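Local coordinates for protein 3-hydroxyisobutyryl-CoA hydrolase (Mycobacterium thermoresistibile, PDB 4HDT) that probably hydrolyses 3-hydroxyisobutyryl-CoA to 3-hydroxyisobutyrate and CoA, belongs to the crotonase-like family and binds zinc ions in the crystal, at residues A47-D52 with G102-P107; E94-A99 with P344-E349; A169-P174 with D259-R264. All blocks are in the same frame, centred on the assembly; numbering follows the deposited sequence.

Interaction 1: A47-D52 with G102-P107; sequences AWENDD and GRYPKP. With ZN (zinc ion), chain B.
Lys106 reaches across to the C-terminal end of helix 35-49, and its ammonium group donates to a carbonyl there, while Tyr104 and Pro105 pack against Glu49, a zinc ligand; in this crotonase-like fold the contact joins the end of helix 35-49 to the loop that follows helix 85-103, beside the mixed sheet. The lysine chain leaves with CG anti to the carbonyl carbon and then runs fully extended, which carries NZ to the carbonyl oxygens that the last helical turn leaves pointing outward. Lys106 NZ donates to Trp48 O at 2.8 Å, almost in line with the carbonyl bond (C=O...N angle 160°), and makes a weak bond to Glu49 O at 3.0 Å. Outside the segments it also bonds to Val54 O, and a water links it to Asp52 OD1. The carbonyl end of the helix would probably favour the ammonium charge. Trp48 O is shared, because Asp51 N donates to it as well.

The side chains of Tyr104 and Glu49 run antiparallel, side by side, the carboxylate and ring planes 38° apart. Glu49 CD lies 4.0 Å from Tyr104 CE1, and the phenol oxygen passes alongside the start of the glutamate, with Tyr104 OH 3.7 Å from Glu49 CB; its hydrogen bond goes to Leu45 O, one turn earlier in helix 35-49. Pro105 lies across the glutamate, with Pro105 CD 3.4 Å from Glu49 OE2. Trp48 turns its indole away, onto Val13, Val15 and Val57 of the sheet.

With CG anti to the backbone N (chi1 -169°), Glu49 stretches toward the metal that His100 and Glu351 also bind, and Glu49 OE2 meets the zinc at 1.9 Å.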
ATOM      1  N   ALA A  47       3.921  10.082  21.066  1.00 16.88           N
ATOM      2  CA  ALA A  47       3.593  11.062  22.090  1.00 17.73           C
ATOM      3  C   ALA A  47       2.157  10.968  22.579  1.00 17.96           C
ATOM      4  O   ALA A  47       1.890  11.145  23.765  1.00 19.21           O
ATOM      5  CB  ALA A  47       3.866  12.463  21.591  1.00 17.89           C
ATOM      6  N   TRP A  48       1.233  10.648  21.675  1.00 17.31           N
ATOM      7  CA  TRP A  48      -0.174  10.601  22.020  1.00 17.61           C
ATOM      8  C   TRP A  48      -0.600   9.284  22.665  1.00 17.98           C
ATOM      9  O   TRP A  48      -1.682   9.201  23.269  1.00 18.02           O
ATOM     10  CB  TRP A  48      -1.019  10.795  20.775  1.00 17.27           C
ATOM     11  CG  TRP A  48      -0.967  12.167  20.197  1.00 17.48           C
ATOM     12  CD1 TRP A  48      -0.692  13.346  20.868  1.00 17.89           C
ATOM     13  CD2 TRP A  48      -1.244  12.540  18.846  1.00 16.82           C
ATOM     14  NE1 TRP A  48      -0.766  14.411  19.995  1.00 18.08           N
ATOM     15  CE2 TRP A  48      -1.127  13.945  18.763  1.00 17.41           C
ATOM     16  CE3 TRP A  48      -1.595  11.827  17.706  1.00 16.47           C
ATOM     17  CZ2 TRP A  48      -1.342  14.640  17.561  1.00 17.37           C
ATOM     18  CZ3 TRP A  48      -1.801  12.506  16.543  1.00 16.22           C
ATOM     19  CH2 TRP A  48      -1.683  13.900  16.479  1.00 16.87           C
ATOM     20  N   GLU A  49       0.223   8.262  22.510  1.00 18.00           N
ATOM     21  CA  GLU A  49      -0.195   6.897  22.900  1.00 18.55           C
ATOM     22  C   GLU A  49      -0.647   6.797  24.365  1.00 20.45           C
ATOM     23  O   GLU A  49      -1.682   6.145  24.665  1.00 20.73           O
ATOM     24  CB  GLU A  49       0.933   5.921  22.641  1.00 18.37           C
ATOM     25  CG  GLU A  49       0.536   4.441  22.754  1.00 18.05           C
ATOM     26  CD  GLU A  49       1.529   3.514  22.083  1.00 17.99           C
ATOM     27  OE1 GLU A  49       2.610   3.984  21.670  1.00 17.97           O
ATOM     28  OE2 GLU A  49       1.254   2.288  21.952  1.00 17.46           O
ATOM     29  N   ASN A  50       0.122   7.413  25.252  1.00 22.20           N
ATOM     30  CA  ASN A  50      -0.180   7.393  26.705  1.00 24.51           C
ATOM     31  C   ASN A  50      -0.682   8.728  27.272  1.00 24.95           C
ATOM     32  O   ASN A  50      -0.652   8.960  28.501  1.00 25.32           O
ATOM     33  CB  ASN A  50       1.051   6.908  27.471  1.00 26.66           C
ATOM     34  CG  ASN A  50       1.509   5.535  27.014  1.00 27.58           C
ATOM     35  OD1 ASN A  50       2.573   5.391  26.421  1.00 30.65           O
ATOM     36  ND2 ASN A  50       0.699   4.541  27.247  1.00 28.03           N
ATOM     37  N   ASP A  51      -1.150   9.597  26.376  1.00 24.47           N
ATOM     38  CA  ASP A  51      -1.723  10.866  26.735  1.00 24.72           C
ATOM     39  C   ASP A  51      -3.242  10.752  26.805  1.00 25.02           C
ATOM     40  O   ASP A  51      -3.925  10.620  25.778  1.00 22.76           O
ATOM     41  CB  ASP A  51      -1.300  11.921  25.707  1.00 25.18           C
ATOM     42  CG  ASP A  51      -1.796  13.324  26.052  1.00 26.19           C
ATOM     43  OD1 ASP A  51      -2.656  13.477  26.937  1.00 27.62           O
ATOM     44  OD2 ASP A  51      -1.316  14.269  25.412  1.00 26.66           O
ATOM     45  N   ASP A  52      -3.772  10.830  28.036  1.00 25.77           N
ATOM     46  CA  ASP A  52      -5.205  10.687  28.267  1.00 26.96           C
ATOM     47  C   ASP A  52      -6.087  11.725  27.626  1.00 27.20           C
ATOM     48  O   ASP A  52      -7.281  11.493  27.506  1.00 28.71           O
ATOM     49  CB  ASP A  52      -5.505  10.657  29.771  1.00 28.54           C
ATOM     50  CG  ASP A  52      -5.077   9.372  30.419  1.00 29.67           C
ATOM     51  OD1 ASP A  52      -4.515   8.493  29.724  1.00 29.31           O
ATOM     52  OD2 ASP A  52      -5.318   9.227  31.650  1.00 30.53           O
ATOM     53  N   GLY A 102      -0.620  -0.522  12.912  1.00  9.56           N
ATOM     54  CA  GLY A 102      -1.234  -1.841  13.024  1.00  9.82           C
ATOM     55  C   GLY A 102      -1.519  -2.323  14.445  1.00 10.51           C
ATOM     56  O   GLY A 102      -2.580  -2.982  14.667  1.00 11.28           O
ATOM     57  N   ARG A 103      -0.599  -2.066  15.392  1.00 10.75           N
ATOM     58  CA  ARG A 103      -0.742  -2.392  16.816  1.00 11.60           C
ATOM     59  C   ARG A 103      -1.487  -1.375  17.643  1.00 11.73           C
ATOM     60  O   ARG A 103      -1.734  -1.593  18.829  1.00 12.22           O
ATOM     61  CB  ARG A 103       0.674  -2.399  17.458  1.00 12.32           C
ATOM     62  CG  ARG A 103       1.500  -3.535  16.998  1.00 12.60           C
ATOM     63  CD  ARG A 103       2.735  -3.690  17.883  1.00 13.14           C
ATOM     64  NE  ARG A 103       3.505  -2.471  18.154  1.00 13.28           N
ATOM     65  CZ  ARG A 103       4.467  -1.970  17.356  1.00 13.43           C
ATOM     66  NH1 ARG A 103       4.821  -2.555  16.221  1.00 13.28           N
ATOM     67  NH2 ARG A 103       5.092  -0.881  17.709  1.00 13.64           N
ATOM     68  N   TYR A 104      -1.681  -0.181  17.090  1.00 11.43           N
ATOM     69  CA  TYR A 104      -1.983   0.981  17.939  1.00 11.96           C
ATOM     70  C   TYR A 104      -3.192   0.728  18.883  1.00 12.44           C
ATOM     71  O   TYR A 104      -4.238   0.231  18.458  1.00 12.16           O
ATOM     72  CB  TYR A 104      -2.253   2.214  17.105  1.00 11.72           C
ATOM     73  CG  TYR A 104      -1.906   3.553  17.785  1.00 12.15           C
ATOM     74  CD1 TYR A 104      -0.615   3.833  18.213  1.00 12.41           C
ATOM     75  CD2 TYR A 104      -2.895   4.500  18.042  1.00 12.30           C
ATOM     76  CE1 TYR A 104      -0.301   5.015  18.841  1.00 12.87           C
ATOM     77  CE2 TYR A 104      -2.603   5.701  18.643  1.00 12.96           C
ATOM     78  CZ  TYR A 104      -1.294   5.969  19.043  1.00 13.09           C
ATOM     79  OH  TYR A 104      -0.981   7.159  19.668  1.00 14.44           O
ATOM     80  N   PRO A 105      -3.032   1.040  20.163  1.00 13.32           N
ATOM     81  CA  PRO A 105      -4.092   0.696  21.113  1.00 14.22           C
ATOM     82  C   PRO A 105      -5.348   1.566  21.014  1.00 15.04           C
ATOM     83  O   PRO A 105      -6.473   1.056  21.280  1.00 17.10           O
ATOM     84  CB  PRO A 105      -3.382   0.794  22.473  1.00 14.76           C
ATOM     85  CG  PRO A 105      -2.290   1.782  22.259  1.00 14.55           C
ATOM     86  CD  PRO A 105      -1.833   1.553  20.845  1.00 13.76           C
ATOM     87  N   LYS A 106      -5.225   2.811  20.526  1.00 14.40           N
ATOM     88  CA  LYS A 106      -6.351   3.744  20.437  1.00 14.46           C
ATOM     89  C   LYS A 106      -6.973   3.699  19.017  1.00 13.80           C
ATOM     90  O   LYS A 106      -6.306   3.339  18.077  1.00 13.84           O
ATOM     91  CB  LYS A 106      -5.863   5.157  20.767  1.00 14.89           C
ATOM     92  CG  LYS A 106      -5.411   5.273  22.222  1.00 15.59           C
ATOM     93  CD  LYS A 106      -4.791   6.639  22.511  1.00 16.20           C
ATOM     94  CE  LYS A 106      -4.577   6.794  24.002  1.00 17.22           C
ATOM     95  NZ  LYS A 106      -3.967   8.091  24.445  1.00 17.79           N
ATOM     96  N   PRO A 107      -8.247   4.077  18.886  1.00 13.75           N
ATOM     97  CA  PRO A 107      -8.860   4.165  17.537  1.00 13.15           C
ATOM     98  C   PRO A 107      -7.974   5.017  16.611  1.00 12.75           C
ATOM     99  O   PRO A 107      -7.529   6.094  17.002  1.00 13.15           O
ATOM    100  CB  PRO A 107     -10.177   4.883  17.812  1.00 13.76           C
ATOM    101  CG  PRO A 107     -10.527   4.458  19.206  1.00 14.47           C
ATOM    102  CD  PRO A 107      -9.197   4.500  19.924  1.00 14.48           C
TER
HETATM  103 ZN    ZN B 400       2.591   1.486  20.821  1.00 15.35          ZN
HETATM  104  O   HOH W   1      -3.935   7.439  27.198  1.00 25.12           O

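Interaction 2: E94-A99 with P344-E349; sequences EYRLNA and PELTFE
The helical segment 94-99 faces an irregular, non-helical segment, 344-349, and the two backbones come nearest where the CA atoms of Arg96 and Phe348 lie 6.2 Å apart. Arg96 carries the polar part. Its chain bends at chi3 (56°), bringing the guanidinium edge-on to two backbone carbonyls, both close to its plane. Arg96 NH1 and NH2 both donate end-on to Glu349 O, NH1 at 2.9 Å and on a lone pair in the carbonyl plane. Arg96 NH1 also donates to Thr347 O at 2.9 Å in a fairly straight bond (163°), although here the nitrogen stands above the carbonyl plane. One arginine thus fastens the C-terminal tail of this crotonase-like chain to helix 85-103, just before the tail reaches Glu351, a zinc ligand with His100 of the same helix. The Phe348 ring lies alongside Arg96, pointing the other way, its plane 21° from the guanidinium, and Phe348 CE2 rests 3.7 Å from Ala99 CB. Leu346 lies crosswise to Tyr95, pressing Leu346 CD2 to within 3.8 Å of Tyr95 CB, near the plane of the ring. Leu289 of helix 285-299 touches Tyr95, Ala99 and Leu346, while Tyr95 OH bonds to Asp150 and Ser296.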
ATOM      1  N   GLU A  94       9.644   3.960   8.007  1.00 10.28           N
ATOM      2  CA  GLU A  94       8.294   3.831   7.479  1.00  9.57           C
ATOM      3  C   GLU A  94       7.649   2.516   7.898  1.00  9.28           C
ATOM      4  O   GLU A  94       6.497   2.512   8.325  1.00  8.89           O
ATOM      5  CB  GLU A  94       8.289   3.924   5.957  1.00  9.40           C
ATOM      6  CG  GLU A  94       6.896   3.900   5.334  1.00  9.14           C
ATOM      7  CD  GLU A  94       6.944   3.894   3.829  1.00  8.99           C
ATOM      8  OE1 GLU A  94       7.849   3.218   3.296  1.00  9.08           O
ATOM      9  OE2 GLU A  94       6.097   4.530   3.169  1.00  9.19           O
ATOM     10  N   TYR A  95       8.398   1.441   7.807  1.00  9.38           N
ATOM     11  CA  TYR A  95       7.835   0.127   8.132  1.00  9.20           C
ATOM     12  C   TYR A  95       7.601   0.024   9.635  1.00  9.40           C
ATOM     13  O   TYR A  95       6.625  -0.573  10.081  1.00  8.94           O
ATOM     14  CB  TYR A  95       8.652  -1.048   7.619  1.00  9.54           C
ATOM     15  CG  TYR A  95       8.859  -1.120   6.093  1.00  9.36           C
ATOM     16  CD1 TYR A  95       8.282  -0.205   5.221  1.00  9.02           C
ATOM     17  CD2 TYR A  95       9.667  -2.081   5.557  1.00  9.82           C
ATOM     18  CE1 TYR A  95       8.522  -0.245   3.856  1.00  8.99           C
ATOM     19  CE2 TYR A  95       9.907  -2.149   4.190  1.00  9.92           C
ATOM     20  CZ  TYR A  95       9.373  -1.219   3.348  1.00  9.38           C
ATOM     21  OH  TYR A  95       9.711  -1.316   2.010  1.00  9.69           O
ATOM     22  N   ARG A  96       8.457   0.614  10.450  1.00  9.98           N
ATOM     23  CA  ARG A  96       8.156   0.707  11.861  1.00 10.47           C
ATOM     24  C   ARG A  96       6.863   1.496  12.165  1.00  9.97           C
ATOM     25  O   ARG A  96       6.069   1.103  13.034  1.00 10.10           O
ATOM     26  CB  ARG A  96       9.375   1.289  12.612  1.00 11.44           C
ATOM     27  CG  ARG A  96      10.501   0.255  12.779  1.00 12.60           C
ATOM     28  CD  ARG A  96      11.881   0.879  13.077  1.00 13.86           C
ATOM     29  NE  ARG A  96      11.879   1.731  14.238  1.00 14.91           N
ATOM     30  CZ  ARG A  96      12.147   1.336  15.492  1.00 16.27           C
ATOM     31  NH1 ARG A  96      12.419   0.060  15.763  1.00 17.15           N
ATOM     32  NH2 ARG A  96      12.127   2.213  16.499  1.00 17.80           N
ATOM     33  N   LEU A  97       6.635   2.573  11.430  1.00  9.54           N
ATOM     34  CA  LEU A  97       5.407   3.325  11.544  1.00  9.37           C
ATOM     35  C   LEU A  97       4.211   2.465  11.123  1.00  9.02           C
ATOM     36  O   LEU A  97       3.177   2.457  11.810  1.00  9.39           O
ATOM     37  CB  LEU A  97       5.466   4.602  10.688  1.00  9.29           C
ATOM     38  CG  LEU A  97       4.134   5.373  10.460  1.00  9.22           C
ATOM     39  CD1 LEU A  97       3.563   5.894  11.760  1.00  9.69           C
ATOM     40  CD2 LEU A  97       4.309   6.515   9.448  1.00  9.29           C
ATOM     41  N   ASN A  98       4.343   1.779   9.988  1.00  8.68           N
ATOM     42  CA  ASN A  98       3.237   0.884   9.501  1.00  8.26           C
ATOM     43  C   ASN A  98       2.829  -0.123  10.584  1.00  8.48           C
ATOM     44  O   ASN A  98       1.640  -0.310  10.885  1.00  8.33           O
ATOM     45  CB  ASN A  98       3.632   0.135   8.200  1.00  8.17           C
ATOM     46  CG  ASN A  98       4.063   1.042   7.050  1.00  8.09           C
ATOM     47  OD1 ASN A  98       5.022   0.704   6.320  1.00  8.25           O
ATOM     48  ND2 ASN A  98       3.359   2.141   6.837  1.00  8.06           N
ATOM     49  N   ALA A  99       3.822  -0.763  11.187  1.00  8.49           N
ATOM     50  CA  ALA A  99       3.601  -1.723  12.277  1.00  8.83           C
ATOM     51  C   ALA A  99       2.971  -1.096  13.484  1.00  9.12           C
ATOM     52  O   ALA A  99       2.045  -1.655  14.099  1.00  9.21           O
ATOM     53  CB  ALA A  99       4.894  -2.411  12.622  1.00  9.13           C
ATOM     54  N   PRO A 344      21.714  -4.228   9.237  1.00 21.36           N
ATOM     55  CA  PRO A 344      20.823  -4.846  10.193  1.00 20.85           C
ATOM     56  C   PRO A 344      19.516  -5.245   9.533  1.00 19.52           C
ATOM     57  O   PRO A 344      19.096  -4.629   8.557  1.00 18.78           O
ATOM     58  CB  PRO A 344      20.569  -3.723  11.210  1.00 21.03           C
ATOM     59  CG  PRO A 344      20.632  -2.493  10.400  1.00 21.15           C
ATOM     60  CD  PRO A 344      21.790  -2.763   9.444  1.00 21.65           C
ATOM     61  N   GLU A 345      18.897  -6.272  10.083  1.00 19.53           N
ATOM     62  CA  GLU A 345      17.528  -6.596   9.748  1.00 18.96           C
ATOM     63  C   GLU A 345      16.610  -5.504  10.314  1.00 18.04           C
ATOM     64  O   GLU A 345      16.993  -4.732  11.212  1.00 18.63           O
ATOM     65  CB  GLU A 345      17.143  -7.942  10.340  1.00 19.56           C
ATOM     66  CG  GLU A 345      17.997  -9.117   9.896  1.00 20.96           C
ATOM     67  CD  GLU A 345      17.625  -9.725   8.553  1.00 21.39           C
ATOM     68  OE1 GLU A 345      16.686  -9.287   7.885  1.00 20.59           O
ATOM     69  OE2 GLU A 345      18.296 -10.688   8.144  1.00 23.67           O
ATOM     70  N   LEU A 346      15.379  -5.440   9.806  1.00 16.85           N
ATOM     71  CA  LEU A 346      14.392  -4.492  10.329  1.00 15.96           C
ATOM     72  C   LEU A 346      14.038  -4.990  11.749  1.00 16.70           C
ATOM     73  O   LEU A 346      13.780  -6.186  11.952  1.00 16.93           O
ATOM     74  CB  LEU A 346      13.154  -4.471   9.416  1.00 14.77           C
ATOM     75  CG  LEU A 346      11.979  -3.638   9.910  1.00 14.10           C
ATOM     76  CD1 LEU A 346      12.343  -2.173   9.909  1.00 14.07           C
ATOM     77  CD2 LEU A 346      10.733  -3.832   9.084  1.00 13.59           C
ATOM     78  N   THR A 347      14.098  -4.077  12.714  1.00 17.58           N
ATOM     79  CA  THR A 347      13.717  -4.366  14.104  1.00 18.58           C
ATOM     80  C   THR A 347      12.714  -3.320  14.606  1.00 18.31           C
ATOM     81  O   THR A 347      12.591  -2.228  14.045  1.00 16.60           O
ATOM     82  CB  THR A 347      14.951  -4.390  15.035  1.00 20.15           C
ATOM     83  OG1 THR A 347      15.658  -3.143  14.931  1.00 20.57           O
ATOM     84  CG2 THR A 347      15.842  -5.517  14.621  1.00 21.52           C
ATOM     85  N   PHE A 348      11.958  -3.696  15.649  1.00 19.26           N
ATOM     86  CA  PHE A 348      10.811  -2.894  16.108  1.00 19.23           C
ATOM     87  C   PHE A 348      10.882  -2.462  17.562  1.00 22.42           C
ATOM     88  O   PHE A 348       9.879  -2.104  18.168  1.00 24.22           O
ATOM     89  CB  PHE A 348       9.535  -3.681  15.886  1.00 18.27           C
ATOM     90  CG  PHE A 348       9.318  -4.017  14.455  1.00 16.58           C
ATOM     91  CD1 PHE A 348       9.855  -5.184  13.933  1.00 16.28           C
ATOM     92  CD2 PHE A 348       8.576  -3.198  13.643  1.00 15.67           C
ATOM     93  CE1 PHE A 348       9.687  -5.507  12.604  1.00 15.90           C
ATOM     94  CE2 PHE A 348       8.389  -3.521  12.324  1.00 15.26           C
ATOM     95  CZ  PHE A 348       8.944  -4.677  11.794  1.00 15.38           C
ATOM     96  N   GLU A 349      12.060  -2.493  18.123  1.00 24.54           N
ATOM     97  CA  GLU A 349      12.172  -2.191  19.528  1.00 27.45           C
ATOM     98  C   GLU A 349      12.337  -0.666  19.696  1.00 27.77           C
ATOM     99  O   GLU A 349      12.522   0.059  18.684  1.00 27.03           O
ATOM    100  CB  GLU A 349      13.171  -3.175  20.151  1.00 30.09           C
ATOM    101  CG  GLU A 349      12.532  -4.586  20.097  1.00 32.20           C
ATOM    102  CD  GLU A 349      13.466  -5.764  20.347  1.00 35.53           C
ATOM    103  OE1 GLU A 349      14.372  -5.629  21.179  1.00 36.95           O
ATOM    104  OE2 GLU A 349      13.251  -6.860  19.749  1.00 36.44           O
TER

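Interaction 3: A169-P174 with D259-R264; sequences ALTGAP and DLIATR
Arg264 and Thr171 join the C-terminal ends of two helices, 164-171 and 252-261, in a part of the crotonase-like chain away from the zinc sites. The polar link is a side-on grip: the bend at chi2 (-50°) swings the guanidinium round, and Arg264 NE and NH2 both donate to Thr171 O, NH2 at 2.9 Å. That oxygen lies in the guanidinium plane; NH2 approaches within the carbonyl plane, whereas NE stands well above it. Leu260 CD1 lies over one face of the same guanidinium, toward its rim.

Apolar contacts flank the grip. Leu260 CD2 packs 3.8 Å from Ala173 CB, and Thr171 CG2 meets Ile261 CG1 at 3.9 Å. Leu170 and Ile261 continue onto Leu269 of helix 266-279 and onto helix 239-249, with Tyr234 touching Leu170, Thr171 and Ile261.

Local turns shape both ends. A type I turn from Ile261 to Arg264 brings the arginine back toward the partner helix, and Leu260 O accepts from both the backbone N and OG1 of Thr263. Gly172 leaves helix 164-171 with positive phi. Thr171 OG1, also bonded to His167 O, closes an ST turn by accepting from Ala173 N at 3.1 Å.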
ATOM      1  N   ALA A 169      -1.863  -7.350  -7.003  1.00  8.69           N
ATOM      2  CA  ALA A 169      -0.386  -7.203  -6.882  1.00  8.70           C
ATOM      3  C   ALA A 169       0.325  -7.330  -8.231  1.00  9.02           C
ATOM      4  O   ALA A 169       1.311  -6.624  -8.495  1.00  9.31           O
ATOM      5  CB  ALA A 169       0.139  -8.250  -5.934  1.00  8.70           C
ATOM      6  N   LEU A 170      -0.156  -8.222  -9.110  1.00  9.54           N
ATOM      7  CA  LEU A 170       0.527  -8.476 -10.380  1.00  9.95           C
ATOM      8  C   LEU A 170       0.106  -7.500 -11.445  1.00 10.14           C
ATOM      9  O   LEU A 170       0.937  -7.034 -12.243  1.00 10.05           O
ATOM     10  CB  LEU A 170       0.305  -9.930 -10.809  1.00 10.36           C
ATOM     11  CG  LEU A 170       0.894 -10.964  -9.867  1.00 10.50           C
ATOM     12  CD1 LEU A 170       0.633 -12.366 -10.420  1.00 11.00           C
ATOM     13  CD2 LEU A 170       2.379 -10.798  -9.567  1.00 10.54           C
ATOM     14  N   THR A 171      -1.188  -7.154 -11.479  1.00 10.09           N
ATOM     15  CA  THR A 171      -1.637  -6.115 -12.408  1.00 10.43           C
ATOM     16  C   THR A 171      -1.134  -4.751 -11.966  1.00 10.62           C
ATOM     17  O   THR A 171      -0.821  -3.920 -12.799  1.00 10.49           O
ATOM     18  CB  THR A 171      -3.170  -6.013 -12.580  1.00 10.59           C
ATOM     19  OG1 THR A 171      -3.805  -5.633 -11.345  1.00 10.36           O
ATOM     20  CG2 THR A 171      -3.759  -7.370 -13.137  1.00 10.86           C
ATOM     21  N   GLY A 172      -1.107  -4.537 -10.658  1.00 10.58           N
ATOM     22  CA  GLY A 172      -0.888  -3.195 -10.100  1.00 11.11           C
ATOM     23  C   GLY A 172      -1.987  -2.188 -10.400  1.00 11.41           C
ATOM     24  O   GLY A 172      -1.760  -0.951 -10.275  1.00 12.71           O
ATOM     25  N   ALA A 173      -3.148  -2.694 -10.811  1.00 11.71           N
ATOM     26  CA  ALA A 173      -4.274  -1.853 -11.223  1.00 11.92           C
ATOM     27  C   ALA A 173      -5.044  -1.300 -10.028  1.00 11.43           C
ATOM     28  O   ALA A 173      -5.166  -1.947  -8.980  1.00 10.63           O
ATOM     29  CB  ALA A 173      -5.220  -2.655 -12.099  1.00 12.67           C
ATOM     30  N   PRO A 174      -5.620  -0.097 -10.185  1.00 11.66           N
ATOM     31  CA  PRO A 174      -6.481   0.429  -9.138  1.00 11.38           C
ATOM     32  C   PRO A 174      -7.792  -0.321  -8.957  1.00 10.95           C
ATOM     33  O   PRO A 174      -8.369  -0.908  -9.928  1.00 11.53           O
ATOM     34  CB  PRO A 174      -6.730   1.869  -9.569  1.00 12.19           C
ATOM     35  CG  PRO A 174      -6.585   1.842 -11.036  1.00 12.81           C
ATOM     36  CD  PRO A 174      -5.610   0.755 -11.387  1.00 12.45           C
ATOM     37  N   ASP A 259      -2.760  -8.400 -20.468  1.00 15.44           N
ATOM     38  CA  ASP A 259      -2.073  -7.306 -21.173  1.00 16.75           C
ATOM     39  C   ASP A 259      -1.356  -6.389 -20.206  1.00 16.19           C
ATOM     40  O   ASP A 259      -0.256  -5.908 -20.526  1.00 17.05           O
ATOM     41  CB  ASP A 259      -3.068  -6.452 -21.973  1.00 17.69           C
ATOM     42  CG  ASP A 259      -3.632  -7.167 -23.237  1.00 19.07           C
ATOM     43  OD1 ASP A 259      -3.104  -8.175 -23.754  1.00 19.43           O
ATOM     44  OD2 ASP A 259      -4.666  -6.687 -23.758  1.00 21.74           O
ATOM     45  N   LEU A 260      -1.994  -6.112 -19.069  1.00 15.24           N
ATOM     46  CA  LEU A 260      -1.411  -5.160 -18.086  1.00 15.17           C
ATOM     47  C   LEU A 260      -0.193  -5.787 -17.397  1.00 14.42           C
ATOM     48  O   LEU A 260       0.865  -5.152 -17.293  1.00 13.28           O
ATOM     49  CB  LEU A 260      -2.447  -4.614 -17.103  1.00 16.30           C
ATOM     50  CG  LEU A 260      -2.045  -3.487 -16.159  1.00 17.83           C
ATOM     51  CD1 LEU A 260      -1.443  -2.340 -16.950  1.00 18.18           C
ATOM     52  CD2 LEU A 260      -3.196  -2.983 -15.295  1.00 18.49           C
ATOM     53  N   ILE A 261      -0.316  -7.044 -17.003  1.00 13.63           N
ATOM     54  CA  ILE A 261       0.773  -7.774 -16.379  1.00 13.55           C
ATOM     55  C   ILE A 261       1.988  -7.810 -17.286  1.00 14.30           C
ATOM     56  O   ILE A 261       3.137  -7.675 -16.842  1.00 14.13           O
ATOM     57  CB  ILE A 261       0.333  -9.223 -15.998  1.00 13.43           C
ATOM     58  CG1 ILE A 261      -0.705  -9.149 -14.888  1.00 13.13           C
ATOM     59  CG2 ILE A 261       1.519 -10.080 -15.570  1.00 13.60           C
ATOM     60  CD1 ILE A 261      -1.397 -10.459 -14.641  1.00 13.18           C
ATOM     61  N   ALA A 262       1.733  -7.996 -18.574  1.00 15.04           N
ATOM     62  CA  ALA A 262       2.771  -8.175 -19.532  1.00 16.25           C
ATOM     63  C   ALA A 262       3.572  -6.907 -19.726  1.00 16.33           C
ATOM     64  O   ALA A 262       4.646  -6.974 -20.292  1.00 17.78           O
ATOM     65  CB  ALA A 262       2.171  -8.660 -20.844  1.00 16.64           C
ATOM     66  N   THR A 263       3.073  -5.760 -19.268  1.00 16.11           N
ATOM     67  CA  THR A 263       3.870  -4.521 -19.281  1.00 16.07           C
ATOM     68  C   THR A 263       4.778  -4.333 -18.062  1.00 15.28           C
ATOM     69  O   THR A 263       5.582  -3.391 -18.055  1.00 15.35           O
ATOM     70  CB  THR A 263       2.994  -3.246 -19.349  1.00 16.23           C
ATOM     71  OG1 THR A 263       2.280  -3.038 -18.108  1.00 16.19           O
ATOM     72  CG2 THR A 263       2.052  -3.273 -20.589  1.00 17.06           C
ATOM     73  N   ARG A 264       4.667  -5.198 -17.062  1.00 13.89           N
ATOM     74  CA  ARG A 264       5.326  -4.974 -15.783  1.00 13.41           C
ATOM     75  C   ARG A 264       6.675  -5.637 -15.775  1.00 13.39           C
ATOM     76  O   ARG A 264       7.011  -6.462 -16.646  1.00 14.42           O
ATOM     77  CB  ARG A 264       4.460  -5.497 -14.628  1.00 12.84           C
ATOM     78  CG  ARG A 264       3.044  -5.004 -14.545  1.00 12.85           C
ATOM     79  CD  ARG A 264       2.961  -3.509 -14.639  1.00 13.06           C
ATOM     80  NE  ARG A 264       1.662  -3.021 -14.232  1.00 13.31           N
ATOM     81  CZ  ARG A 264       1.301  -1.739 -14.259  1.00 14.13           C
ATOM     82  NH1 ARG A 264       2.098  -0.803 -14.773  1.00 14.44           N
ATOM     83  NH2 ARG A 264       0.125  -1.373 -13.805  1.00 14.59           N
TER

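How the interactions relate
Interactions 1 and 2 share helix 85-103 and have centres about 17 Å apart; their segments adjoin in sequence at residues 99 and 102 but do not otherwise touch. Along the chain they cross, 47-52, 94-99, 102-107 and 344-349 in turn, so the C-terminal tail returns to a helix from the first third of the sequence. His100, between the two helix segments, shares a zinc ion with Glu49 of interaction 1 and Glu351 just beyond interaction 2. Interaction 3, between helices 164-171 and 252-261, lies on the opposite side of the chain's centre from the other two, its centre about 37 Å from that of interaction 1 and 28 Å from that of interaction 2.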